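Local coordinates for protein putative chitobiase (Bacteroides thetaiotaomicron, PDB 3HNM) that is of unknown function but, as a putative chitobiase fragment with an F5/8 type C (discoidin-like) domain, may bind carbohydrate, at residues R56-Y65 / I143-R154; F78-V86 / W117-N128. All blocks are in the same frame, centred on the assembly; numbering follows the deposited sequence.

Contact 1 of 2, residues R56-Y65 / I143-R154; sequences RWDVKEPLPY and ITDTYPTYDGLR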
loop_
_atom_site.group_PDB
_atom_site.type_symbol
_atom_site.label_atom_id
_atom_site.label_comp_id
_atom_site.label_asym_id
_atom_site.label_seq_id
_atom_site.Cartn_x
_atom_site.Cartn_y
_atom_site.Cartn_z
ATOM N N ARG A 56 -13.772 2.421 -3.176
ATOM C CA ARG A 56 -15.071 3.076 -3.250
ATOM C C ARG A 56 -16.076 1.944 -3.387
ATOM O O ARG A 56 -15.926 1.073 -4.247
ATOM C CB ARG A 56 -15.159 3.990 -4.459
ATOM C CG ARG A 56 -15.833 5.282 -4.137
ATOM C CD ARG A 56 -16.328 5.966 -5.372
ATOM N NE ARG A 56 -17.297 6.993 -5.020
ATOM C CZ ARG A 56 -18.136 7.553 -5.878
ATOM N NH1 ARG A 56 -18.121 7.184 -7.151
ATOM N NH2 ARG A 56 -18.989 8.475 -5.462
ATOM N N TRP A 57 -17.105 1.954 -2.552
ATOM C CA TRP A 57 -18.059 0.870 -2.576
ATOM C C TRP A 57 -19.401 1.171 -3.209
ATOM O O TRP A 57 -20.041 0.278 -3.779
ATOM C CB TRP A 57 -18.242 0.349 -1.150
ATOM C CG TRP A 57 -18.616 -1.099 -1.074
ATOM C CD1 TRP A 57 -19.863 -1.622 -1.163
ATOM C CD2 TRP A 57 -17.722 -2.210 -0.920
ATOM N NE1 TRP A 57 -19.811 -2.993 -1.076
ATOM C CE2 TRP A 57 -18.509 -3.383 -0.927
ATOM C CE3 TRP A 57 -16.333 -2.328 -0.781
ATOM C CZ2 TRP A 57 -17.956 -4.664 -0.797
ATOM C CZ3 TRP A 57 -15.782 -3.605 -0.653
ATOM C CH2 TRP A 57 -16.598 -4.756 -0.662
ATOM N N ASP A 58 -19.829 2.423 -3.126
ATOM C CA ASP A 58 -21.128 2.800 -3.686
ATOM C C ASP A 58 -21.071 2.789 -5.207
ATOM O O ASP A 58 -22.092 2.642 -5.881
ATOM C CB ASP A 58 -21.552 4.189 -3.187
ATOM C CG ASP A 58 -21.679 4.264 -1.660
ATOM O OD1 ASP A 58 -21.927 3.220 -1.006
ATOM O OD2 ASP A 58 -21.552 5.386 -1.116
ATOM N N VAL A 59 -19.868 2.941 -5.746
ATOM C CA VAL A 59 -19.691 2.941 -7.190
ATOM C C VAL A 59 -18.402 2.217 -7.491
ATOM O O VAL A 59 -17.324 2.729 -7.191
ATOM C CB VAL A 59 -19.572 4.368 -7.740
ATOM C CG1 VAL A 59 -19.538 4.332 -9.245
ATOM C CG2 VAL A 59 -20.719 5.214 -7.245
ATOM N N LYS A 60 -18.493 1.033 -8.084
ATOM C CA LYS A 60 -17.280 0.289 -8.393
ATOM C C LYS A 60 -16.438 1.054 -9.412
ATOM O O LYS A 60 -16.808 1.137 -10.575
ATOM C CB LYS A 60 -17.635 -1.091 -8.946
ATOM C CG LYS A 60 -18.517 -1.953 -8.043
ATOM C CD LYS A 60 -18.795 -3.279 -8.739
ATOM C CE LYS A 60 -19.795 -4.152 -8.013
ATOM N NZ LYS A 60 -20.458 -5.105 -8.970
ATOM N N GLU A 61 -15.313 1.611 -8.975
ATOM C CA GLU A 61 -14.421 2.354 -9.873
ATOM C C GLU A 61 -13.431 1.441 -10.603
ATOM O O GLU A 61 -12.896 0.505 -10.022
ATOM C CB GLU A 61 -13.654 3.400 -9.079
ATOM C CG GLU A 61 -14.550 4.451 -8.452
ATOM C CD GLU A 61 -15.053 5.478 -9.452
ATOM O OE1 GLU A 61 -14.949 5.211 -10.671
ATOM O OE2 GLU A 61 -15.556 6.551 -9.021
ATOM N N PRO A 62 -13.174 1.705 -11.893
ATOM C CA PRO A 62 -12.238 0.882 -12.668
ATOM C C PRO A 62 -10.787 1.109 -12.265
ATOM O O PRO A 62 -10.387 2.219 -11.927
ATOM C CB PRO A 62 -12.513 1.308 -14.104
ATOM C CG PRO A 62 -12.857 2.742 -13.953
ATOM C CD PRO A 62 -13.783 2.734 -12.751
ATOM N N LEU A 63 -10.004 0.040 -12.295
ATOM C CA LEU A 63 -8.598 0.113 -11.919
ATOM C C LEU A 63 -7.845 1.027 -12.888
ATOM O O LEU A 63 -8.336 1.312 -13.978
ATOM C CB LEU A 63 -8.017 -1.301 -11.904
ATOM C CG LEU A 63 -8.690 -2.282 -10.923
ATOM C CD1 LEU A 63 -8.313 -3.703 -11.298
ATOM C CD2 LEU A 63 -8.280 -1.987 -9.468
ATOM N N PRO A 64 -6.630 1.473 -12.532
ATOM C CA PRO A 64 -5.853 1.242 -11.320
ATOM C C PRO A 64 -6.051 2.227 -10.188
ATOM O O PRO A 64 -6.394 3.395 -10.394
ATOM C CB PRO A 64 -4.440 1.317 -11.833
ATOM C CG PRO A 64 -4.543 2.523 -12.700
ATOM C CD PRO A 64 -5.841 2.288 -13.471
ATOM N N TYR A 65 -5.774 1.722 -8.990
ATOM C CA TYR A 65 -5.856 2.461 -7.739
ATOM C C TYR A 65 -4.425 2.721 -7.313
ATOM O O TYR A 65 -3.599 1.814 -7.364
ATOM C CB TYR A 65 -6.528 1.597 -6.690
ATOM C CG TYR A 65 -7.901 1.118 -7.068
ATOM C CD1 TYR A 65 -8.706 1.865 -7.918
ATOM C CD2 TYR A 65 -8.452 -0.006 -6.454
ATOM C CE1 TYR A 65 -10.029 1.518 -8.134
ATOM C CE2 TYR A 65 -9.777 -0.362 -6.659
ATOM C CZ TYR A 65 -10.563 0.411 -7.494
ATOM O OH TYR A 65 -11.900 0.138 -7.633
ATOM N N ILE A 143 -2.375 -0.584 -7.748
ATOM C CA ILE A 143 -3.033 -1.873 -7.969
ATOM C C ILE A 143 -3.502 -1.806 -9.411
ATOM O O ILE A 143 -4.213 -0.868 -9.785
ATOM C CB ILE A 143 -4.308 -2.070 -7.089
ATOM C CG1 ILE A 143 -4.060 -1.633 -5.641
ATOM C CG2 ILE A 143 -4.764 -3.529 -7.160
ATOM C CD1 ILE A 143 -3.375 -2.638 -4.796
ATOM N N THR A 144 -3.113 -2.779 -10.226
ATOM C CA THR A 144 -3.531 -2.762 -11.625
ATOM C C THR A 144 -4.520 -3.867 -11.947
ATOM O O THR A 144 -5.372 -3.693 -12.810
ATOM C CB THR A 144 -2.349 -2.873 -12.572
ATOM O OG1 THR A 144 -1.535 -3.994 -12.200
ATOM C CG2 THR A 144 -1.543 -1.603 -12.527
ATOM N N ASP A 145 -4.415 -5.007 -11.279
ATOM C CA ASP A 145 -5.396 -6.036 -11.533
ATOM C C ASP A 145 -5.853 -6.614 -10.217
ATOM O O ASP A 145 -5.082 -6.699 -9.272
ATOM C CB ASP A 145 -4.875 -7.129 -12.454
ATOM C CG ASP A 145 -6.009 -7.845 -13.162
ATOM O OD1 ASP A 145 -6.939 -7.131 -13.599
ATOM O OD2 ASP A 145 -5.980 -9.093 -13.287
ATOM N N THR A 146 -7.123 -7.000 -10.166
ATOM C CA THR A 146 -7.739 -7.525 -8.957
ATOM C C THR A 146 -8.388 -8.891 -9.192
ATOM O O THR A 146 -8.908 -9.161 -10.272
ATOM C CB THR A 146 -8.800 -6.480 -8.444
ATOM O OG1 THR A 146 -8.159 -5.527 -7.586
ATOM C CG2 THR A 146 -9.947 -7.144 -7.703
ATOM N N TYR A 147 -8.332 -9.768 -8.194
ATOM C CA TYR A 147 -8.973 -11.075 -8.314
ATOM C C TYR A 147 -10.457 -10.806 -8.164
ATOM O O TYR A 147 -10.871 -10.092 -7.255
ATOM C CB TYR A 147 -8.530 -12.014 -7.202
ATOM C CG TYR A 147 -7.218 -12.691 -7.468
ATOM C CD1 TYR A 147 -7.132 -13.770 -8.342
ATOM C CD2 TYR A 147 -6.052 -12.230 -6.870
ATOM C CE1 TYR A 147 -5.909 -14.371 -8.614
ATOM C CE2 TYR A 147 -4.828 -12.818 -7.135
ATOM C CZ TYR A 147 -4.760 -13.886 -8.007
ATOM O OH TYR A 147 -3.539 -14.449 -8.272
ATOM N N PRO A 148 -11.275 -11.381 -9.047
ATOM C CA PRO A 148 -12.731 -11.209 -9.028
ATOM C C PRO A 148 -13.325 -11.753 -7.741
ATOM O O PRO A 148 -12.734 -12.621 -7.111
ATOM C CB PRO A 148 -13.177 -12.007 -10.239
ATOM C CG PRO A 148 -12.207 -13.146 -10.216
ATOM C CD PRO A 148 -10.891 -12.432 -10.000
ATOM N N THR A 149 -14.496 -11.246 -7.357
ATOM C CA THR A 149 -15.183 -11.677 -6.135
ATOM C C THR A 149 -16.621 -12.132 -6.415
ATOM O O THR A 149 -17.105 -12.041 -7.545
ATOM C CB THR A 149 -15.259 -10.538 -5.130
ATOM O OG1 THR A 149 -13.966 -9.943 -4.971
ATOM C CG2 THR A 149 -15.718 -11.058 -3.812
ATOM N N TYR A 150 -17.316 -12.625 -5.395
ATOM C CA TYR A 150 -18.702 -13.040 -5.607
ATOM C C TYR A 150 -19.481 -11.783 -5.950
ATOM O O TYR A 150 -20.524 -11.837 -6.594
ATOM C CB TYR A 150 -19.304 -13.694 -4.353
ATOM C CG TYR A 150 -19.400 -12.784 -3.152
ATOM C CD1 TYR A 150 -20.471 -11.907 -2.993
ATOM C CD2 TYR A 150 -18.386 -12.768 -2.193
ATOM C CE1 TYR A 150 -20.523 -11.033 -1.911
ATOM C CE2 TYR A 150 -18.427 -11.900 -1.111
ATOM C CZ TYR A 150 -19.495 -11.031 -0.972
ATOM O OH TYR A 150 -19.524 -10.159 0.099
ATOM N N ASP A 151 -18.962 -10.644 -5.517
ATOM C CA ASP A 151 -19.627 -9.388 -5.792
ATOM C C ASP A 151 -18.800 -8.515 -6.721
ATOM O O ASP A 151 -18.647 -7.320 -6.492
ATOM C CB ASP A 151 -19.915 -8.653 -4.486
ATOM C CG ASP A 151 -20.710 -7.404 -4.700
ATOM O OD1 ASP A 151 -21.649 -7.467 -5.540
ATOM O OD2 ASP A 151 -20.404 -6.390 -4.027
ATOM N N GLY A 152 -18.283 -9.131 -7.778
ATOM C CA GLY A 152 -17.488 -8.405 -8.739
ATOM C C GLY A 152 -16.242 -7.785 -8.144
ATOM O O GLY A 152 -15.809 -8.155 -7.052
ATOM N N LEU A 153 -15.680 -6.822 -8.875
ATOM C CA LEU A 153 -14.473 -6.100 -8.483
ATOM C C LEU A 153 -14.576 -5.342 -7.157
ATOM O O LEU A 153 -15.067 -4.211 -7.106
ATOM C CB LEU A 153 -14.081 -5.109 -9.588
ATOM C CG LEU A 153 -12.906 -4.154 -9.379
ATOM C CD1 LEU A 153 -11.671 -4.774 -9.959
ATOM C CD2 LEU A 153 -13.190 -2.820 -10.051
ATOM N N ARG A 154 -14.110 -5.967 -6.083
ATOM C CA ARG A 154 -14.097 -5.344 -4.752
ATOM C C ARG A 154 -12.654 -5.451 -4.303
ATOM O O ARG A 154 -11.935 -6.335 -4.755
ATOM C CB ARG A 154 -14.985 -6.122 -3.777
ATOM C CG ARG A 154 -16.457 -6.031 -4.059
ATOM C CD ARG A 154 -16.914 -4.603 -3.952
ATOM N NE ARG A 154 -18.360 -4.469 -4.111
ATOM C CZ ARG A 154 -18.978 -3.298 -4.174
ATOM N NH1 ARG A 154 -18.272 -2.177 -4.092
ATOM N NH2 ARG A 154 -20.288 -3.238 -4.322
#

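Contact 2 of 2, residues F78-V86 / W117-N128; sequences FRFGFANPV and WTSPKIGEPNVN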
loop_
_atom_site.group_PDB
_atom_site.type_symbol
_atom_site.label_atom_id
_atom_site.label_comp_id
_atom_site.label_asym_id
_atom_site.label_seq_id
_atom_site.Cartn_x
_atom_site.Cartn_y
_atom_site.Cartn_z
ATOM N N PHE A 78 15.229 -0.847 0.219
ATOM C CA PHE A 78 15.824 -2.128 -0.154
ATOM C C PHE A 78 14.689 -3.037 -0.584
ATOM O O PHE A 78 14.798 -3.760 -1.568
ATOM C CB PHE A 78 16.546 -2.795 1.024
ATOM C CG PHE A 78 17.529 -1.915 1.715
ATOM C CD1 PHE A 78 18.418 -1.131 0.983
ATOM C CD2 PHE A 78 17.571 -1.876 3.105
ATOM C CE1 PHE A 78 19.344 -0.302 1.626
ATOM C CE2 PHE A 78 18.483 -1.059 3.769
ATOM C CZ PHE A 78 19.378 -0.265 3.028
ATOM N N ARG A 79 13.599 -3.007 0.182
ATOM C CA ARG A 79 12.424 -3.818 -0.119
ATOM C C ARG A 79 11.154 -3.013 0.072
ATOM O O ARG A 79 11.187 -1.889 0.572
ATOM C CB ARG A 79 12.356 -5.064 0.770
ATOM C CG ARG A 79 13.463 -6.074 0.535
ATOM C CD ARG A 79 13.084 -7.437 1.097
ATOM N NE ARG A 79 14.231 -8.145 1.662
ATOM C CZ ARG A 79 14.847 -7.784 2.785
ATOM N NH1 ARG A 79 14.425 -6.724 3.466
ATOM N NH2 ARG A 79 15.885 -8.484 3.221
ATOM N N PHE A 80 10.039 -3.612 -0.341
ATOM C CA PHE A 80 8.711 -3.017 -0.237
ATOM C C PHE A 80 7.695 -4.147 -0.320
ATOM O O PHE A 80 7.917 -5.146 -0.999
ATOM C CB PHE A 80 8.483 -2.020 -1.381
ATOM C CG PHE A 80 7.082 -1.468 -1.447
ATOM C CD1 PHE A 80 6.048 -2.217 -2.003
ATOM C CD2 PHE A 80 6.791 -0.216 -0.919
ATOM C CE1 PHE A 80 4.751 -1.732 -2.026
ATOM C CE2 PHE A 80 5.492 0.277 -0.939
ATOM C CZ PHE A 80 4.472 -0.484 -1.492
ATOM N N GLY A 81 6.579 -3.996 0.376
ATOM C CA GLY A 81 5.566 -5.031 0.333
ATOM C C GLY A 81 4.299 -4.574 1.010
ATOM O O GLY A 81 4.226 -3.457 1.510
ATOM N N PHE A 82 3.293 -5.432 1.029
ATOM C CA PHE A 82 2.031 -5.085 1.671
ATOM C C PHE A 82 1.441 -6.332 2.311
ATOM O O PHE A 82 2.008 -7.419 2.200
ATOM C CB PHE A 82 1.062 -4.486 0.637
ATOM C CG PHE A 82 0.854 -5.354 -0.583
ATOM C CD1 PHE A 82 -0.072 -6.397 -0.567
ATOM C CD2 PHE A 82 1.594 -5.133 -1.746
ATOM C CE1 PHE A 82 -0.257 -7.202 -1.688
ATOM C CE2 PHE A 82 1.418 -5.936 -2.875
ATOM C CZ PHE A 82 0.490 -6.972 -2.846
ATOM N N ALA A 83 0.312 -6.176 2.987
ATOM C CA ALA A 83 -0.340 -7.312 3.626
ATOM C C ALA A 83 -1.872 -7.214 3.572
ATOM O O ALA A 83 -2.475 -6.325 4.177
ATOM C CB ALA A 83 0.121 -7.425 5.073
ATOM N N ASN A 84 -2.496 -8.131 2.844
ATOM C CA ASN A 84 -3.937 -8.148 2.742
ATOM C C ASN A 84 -4.580 -8.012 4.126
ATOM O O ASN A 84 -3.930 -8.232 5.155
ATOM C CB ASN A 84 -4.394 -9.433 2.054
ATOM C CG ASN A 84 -4.328 -9.330 0.542
ATOM O OD1 ASN A 84 -3.856 -10.246 -0.148
ATOM N ND2 ASN A 84 -4.807 -8.202 0.012
ATOM N N PRO A 85 -5.864 -7.619 4.168
ATOM C CA PRO A 85 -6.578 -7.452 5.433
ATOM C C PRO A 85 -6.618 -8.732 6.233
ATOM O O PRO A 85 -6.594 -9.830 5.675
ATOM C CB PRO A 85 -7.961 -7.010 4.988
ATOM C CG PRO A 85 -7.653 -6.204 3.789
ATOM C CD PRO A 85 -6.674 -7.094 3.058
ATOM N N VAL A 86 -6.688 -8.571 7.547
ATOM C CA VAL A 86 -6.738 -9.692 8.471
ATOM C C VAL A 86 -7.632 -9.354 9.660
ATOM O O VAL A 86 -7.549 -8.249 10.214
ATOM C CB VAL A 86 -5.347 -10.015 9.003
ATOM C CG1 VAL A 86 -4.835 -8.853 9.851
ATOM C CG2 VAL A 86 -5.386 -11.298 9.796
ATOM N N TRP A 117 5.114 -6.232 -8.589
ATOM C CA TRP A 117 4.632 -7.296 -7.728
ATOM C C TRP A 117 3.430 -8.043 -8.322
ATOM O O TRP A 117 2.817 -7.583 -9.279
ATOM C CB TRP A 117 4.251 -6.690 -6.382
ATOM C CG TRP A 117 3.249 -5.581 -6.491
ATOM C CD1 TRP A 117 3.500 -4.244 -6.674
ATOM C CD2 TRP A 117 1.833 -5.718 -6.454
ATOM N NE1 TRP A 117 2.326 -3.550 -6.751
ATOM C CE2 TRP A 117 1.285 -4.433 -6.618
ATOM C CE3 TRP A 117 0.968 -6.806 -6.299
ATOM C CZ2 TRP A 117 -0.090 -4.208 -6.630
ATOM C CZ3 TRP A 117 -0.396 -6.579 -6.314
ATOM C CH2 TRP A 117 -0.910 -5.295 -6.477
ATOM N N THR A 118 3.113 -9.202 -7.748
ATOM C CA THR A 118 1.978 -10.032 -8.159
ATOM C C THR A 118 1.603 -10.955 -7.009
ATOM O O THR A 118 2.442 -11.702 -6.523
ATOM C CB THR A 118 2.291 -10.927 -9.378
ATOM O OG1 THR A 118 3.664 -11.325 -9.345
ATOM C CG2 THR A 118 1.984 -10.207 -10.673
ATOM N N SER A 119 0.350 -10.899 -6.568
ATOM C CA SER A 119 -0.118 -11.759 -5.484
ATOM C C SER A 119 -0.732 -12.997 -6.153
ATOM O O SER A 119 -1.453 -12.889 -7.150
ATOM C CB SER A 119 -1.147 -11.003 -4.634
ATOM O OG SER A 119 -1.578 -11.739 -3.506
ATOM N N PRO A 120 -0.435 -14.190 -5.619
ATOM C CA PRO A 120 -0.905 -15.494 -6.107
ATOM C C PRO A 120 -2.358 -15.859 -5.797
ATOM O O PRO A 120 -2.960 -16.653 -6.522
ATOM C CB PRO A 120 0.065 -16.461 -5.454
ATOM C CG PRO A 120 0.203 -15.843 -4.098
ATOM C CD PRO A 120 0.408 -14.364 -4.424
ATOM N N LYS A 121 -2.921 -15.292 -4.729
ATOM C CA LYS A 121 -4.303 -15.593 -4.350
ATOM C C LYS A 121 -5.009 -14.477 -3.584
ATOM O O LYS A 121 -4.391 -13.519 -3.106
ATOM C CB LYS A 121 -4.344 -16.862 -3.495
ATOM C CG LYS A 121 -3.769 -16.698 -2.083
ATOM C CD LYS A 121 -3.819 -18.013 -1.306
ATOM C CE LYS A 121 -3.113 -17.912 0.047
ATOM N NZ LYS A 121 -3.066 -19.216 0.769
ATOM N N ILE A 122 -6.321 -14.618 -3.460
ATOM C CA ILE A 122 -7.113 -13.655 -2.715
ATOM C C ILE A 122 -6.674 -13.738 -1.248
ATOM O O ILE A 122 -6.347 -14.817 -0.750
ATOM C CB ILE A 122 -8.620 -13.992 -2.841
ATOM C CG1 ILE A 122 -9.033 -13.900 -4.310
ATOM C CG2 ILE A 122 -9.450 -13.055 -1.995
ATOM C CD1 ILE A 122 -10.491 -14.148 -4.575
ATOM N N GLY A 123 -6.639 -12.602 -0.564
ATOM C CA GLY A 123 -6.243 -12.605 0.835
ATOM C C GLY A 123 -4.936 -13.325 1.136
ATOM O O GLY A 123 -4.876 -14.232 1.973
ATOM N N GLU A 124 -3.881 -12.922 0.432
ATOM C CA GLU A 124 -2.540 -13.488 0.602
ATOM C C GLU A 124 -1.919 -12.778 1.783
ATOM O O GLU A 124 -1.831 -11.566 1.805
ATOM C CB GLU A 124 -1.693 -13.215 -0.626
ATOM C CG GLU A 124 -0.265 -13.658 -0.476
ATOM C CD GLU A 124 -0.149 -15.154 -0.448
ATOM O OE1 GLU A 124 -0.834 -15.796 -1.269
ATOM O OE2 GLU A 124 0.627 -15.693 0.371
ATOM N N PRO A 125 -1.467 -13.531 2.779
ATOM C CA PRO A 125 -0.850 -12.986 3.987
ATOM C C PRO A 125 0.010 -11.739 3.763
ATOM O O PRO A 125 -0.394 -10.616 4.108
ATOM C CB PRO A 125 -0.060 -14.175 4.518
ATOM C CG PRO A 125 -0.990 -15.323 4.200
ATOM C CD PRO A 125 -1.389 -15.000 2.767
ATOM N N ASN A 126 1.203 -11.929 3.206
ATOM C CA ASN A 126 2.088 -10.796 2.935
ATOM C C ASN A 126 2.660 -10.970 1.546
ATOM O O ASN A 126 2.728 -12.084 1.032
ATOM C CB ASN A 126 3.241 -10.728 3.938
ATOM C CG ASN A 126 2.786 -10.414 5.351
ATOM O OD1 ASN A 126 2.321 -11.286 6.086
ATOM N ND2 ASN A 126 2.936 -9.161 5.744
ATOM N N VAL A 127 3.043 -9.856 0.933
ATOM C CA VAL A 127 3.643 -9.861 -0.397
ATOM C C VAL A 127 4.728 -8.800 -0.417
ATOM O O VAL A 127 4.444 -7.611 -0.546
ATOM C CB VAL A 127 2.632 -9.537 -1.505
ATOM C CG1 VAL A 127 3.366 -9.349 -2.816
ATOM C CG2 VAL A 127 1.622 -10.658 -1.634
ATOM N N ASN A 128 5.970 -9.252 -0.257
ATOM C CA ASN A 128 7.140 -8.377 -0.247
ATOM C C ASN A 128 7.934 -8.615 -1.533
ATOM O O ASN A 128 7.847 -9.685 -2.140
ATOM C CB ASN A 128 8.014 -8.675 0.974
ATOM C CG ASN A 128 7.324 -8.360 2.288
ATOM O OD1 ASN A 128 7.814 -8.734 3.350
ATOM N ND2 ASN A 128 6.193 -7.665 2.226
#

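Contact 1 of 2, residues R56-Y65 / I143-R154
Tyr-65 and Ile-143 form an antiparallel, hydrogen-bonded pair where the strands 65-71 and 138-146 of the five-stranded sheet meet, their CA atoms 5.2 Å apart. Tyr-65 N donates to Ile-143 O and Ile-143 N to Tyr-65 O, in a jelly-roll-like beta-sandwich consistent with the F5/8 type C family. Before Tyr-65 the segment 56-64 is loop, whereas the other strand runs on to Thr-146 before it turns into the loop 147-154. Pro-64, which follows a cis peptide bond, still lies opposite Thr-144, and a classic beta bulge sets both Thr-144 and Asp-145 against Ala-99. Leu-63 fills the space between the segments: its CD1 approaches Thr-144 O and the methyl CD1 of Leu-153 (3.8 Å), while CD2 sits over the ring of Tyr-65 near its rim. The hydroxyl of that ring donates to Glu-61 O across 2.6 Å, tying the tyrosine back to its own loop.

At the far end Arg-154 lies flat on Trp-57, guanidinium and indole planes only 4° apart. This is a cation-pi stack, with Arg-154 CZ 3.3 Å from the centroid of the five-membered ring, and Arg-154 CD rests over the six-membered ring in a CH-pi contact. The arginine chain bends at chi2 (-62°), and the two side chains cross at about a right angle. Lys-60 CE covers the opposite face of the guanidinium, so the group is sandwiched. Its rotation is fixed in plane as well: in a salt bridge NE and NH2 both donate to OD2 of Asp-151, side-on and from the same face of the carboxylate, with NE at 2.8 Å. Outside these loops, the Trp-57 ring also meets His-91. At another edge of the guanidinium, Arg-154 NH1 donates to Trp-57 O in the carbonyl plane, on a lone pair, at 3.0 Å and 162°.

Contact 2 of 2, residues F78-V86 / W117-N128
Strands 74-83 and 127-136 of the four-stranded sheet run antiparallel here, Phe-82 and Val-127 making a hydrogen-bonded pair and Gly-81 and Asn-128 a non-hydrogen-bonded one, with CA atoms 3.7 Å apart in the latter. This is an edge of the beta-sandwich, since 127-136 is an outermost strand of its sheet. Phe-82 N donates to Val-127 O, and Val-127 N returns a bond to Phe-82 O, each 2.9 Å long. Gly-81 has no side chain, and the amide of Asn-128 lies over its backbone, ND2 3.3 Å from Gly-81 CA.

Phe-82 carries most of the apolar contact. Its CG sits between the backbone N and the carbonyl carbon (chi1 53°), a torsion that lays the ring alongside Val-127, with which it points the same way. Val-127 CB lies over one ring face, 3.9 Å from the centroid, as a CH-pi contact. The outer edge of the same ring, CZ and CE2, is directed at the face of Trp-117 in a T-shaped (edge-to-face) pair, the planes at 75° and the centroids of the Phe-82 ring and the Trp-117 six-membered ring 4.8 Å apart. Phe-141, on the facing sheet, stacks with Trp-117 and also meets the rings of Phe-80 and Phe-82, so the aromatic cluster belongs to the interior between the two sheets.

At the end of the strand, Ala-83 CB lies close to ND2 of Asn-126. Asn-84 then reaches into the loop 119-125 and binds its backbone: CG lies anti to the carbonyl carbon, and the oxygen of the amide faces Gly-123 and Glu-124. Glu-124 N donates to Asn-84 OD1 at 2.7 Å, bent to 132° at the hydrogen.

How the contacts relate
Contact 2 is nested within the chain loop that contact 1 closes, and their centres lie about 17 Å apart. Each ties together strands of a different sheet of the sandwich. The loops beyond those strands touch through Tyr-147: its OH lies 2.8 Å from Ser-119 O and 2.9 Å from Pro-120 O, so its single hydrogen can serve one of them or be shared between the two, while Tyr-147 CB packs on Ile-122 CG1. Inside the sandwich, Trp-117 of contact 2 also touches Ile-143 of contact 1. The magnesium ion, held by Ser-43, Asp-46, Asn-48, Thr-51 and Gly-158, is about 8 Å from the side chain of Ala-83 and about 13 Å from that of Ile-143.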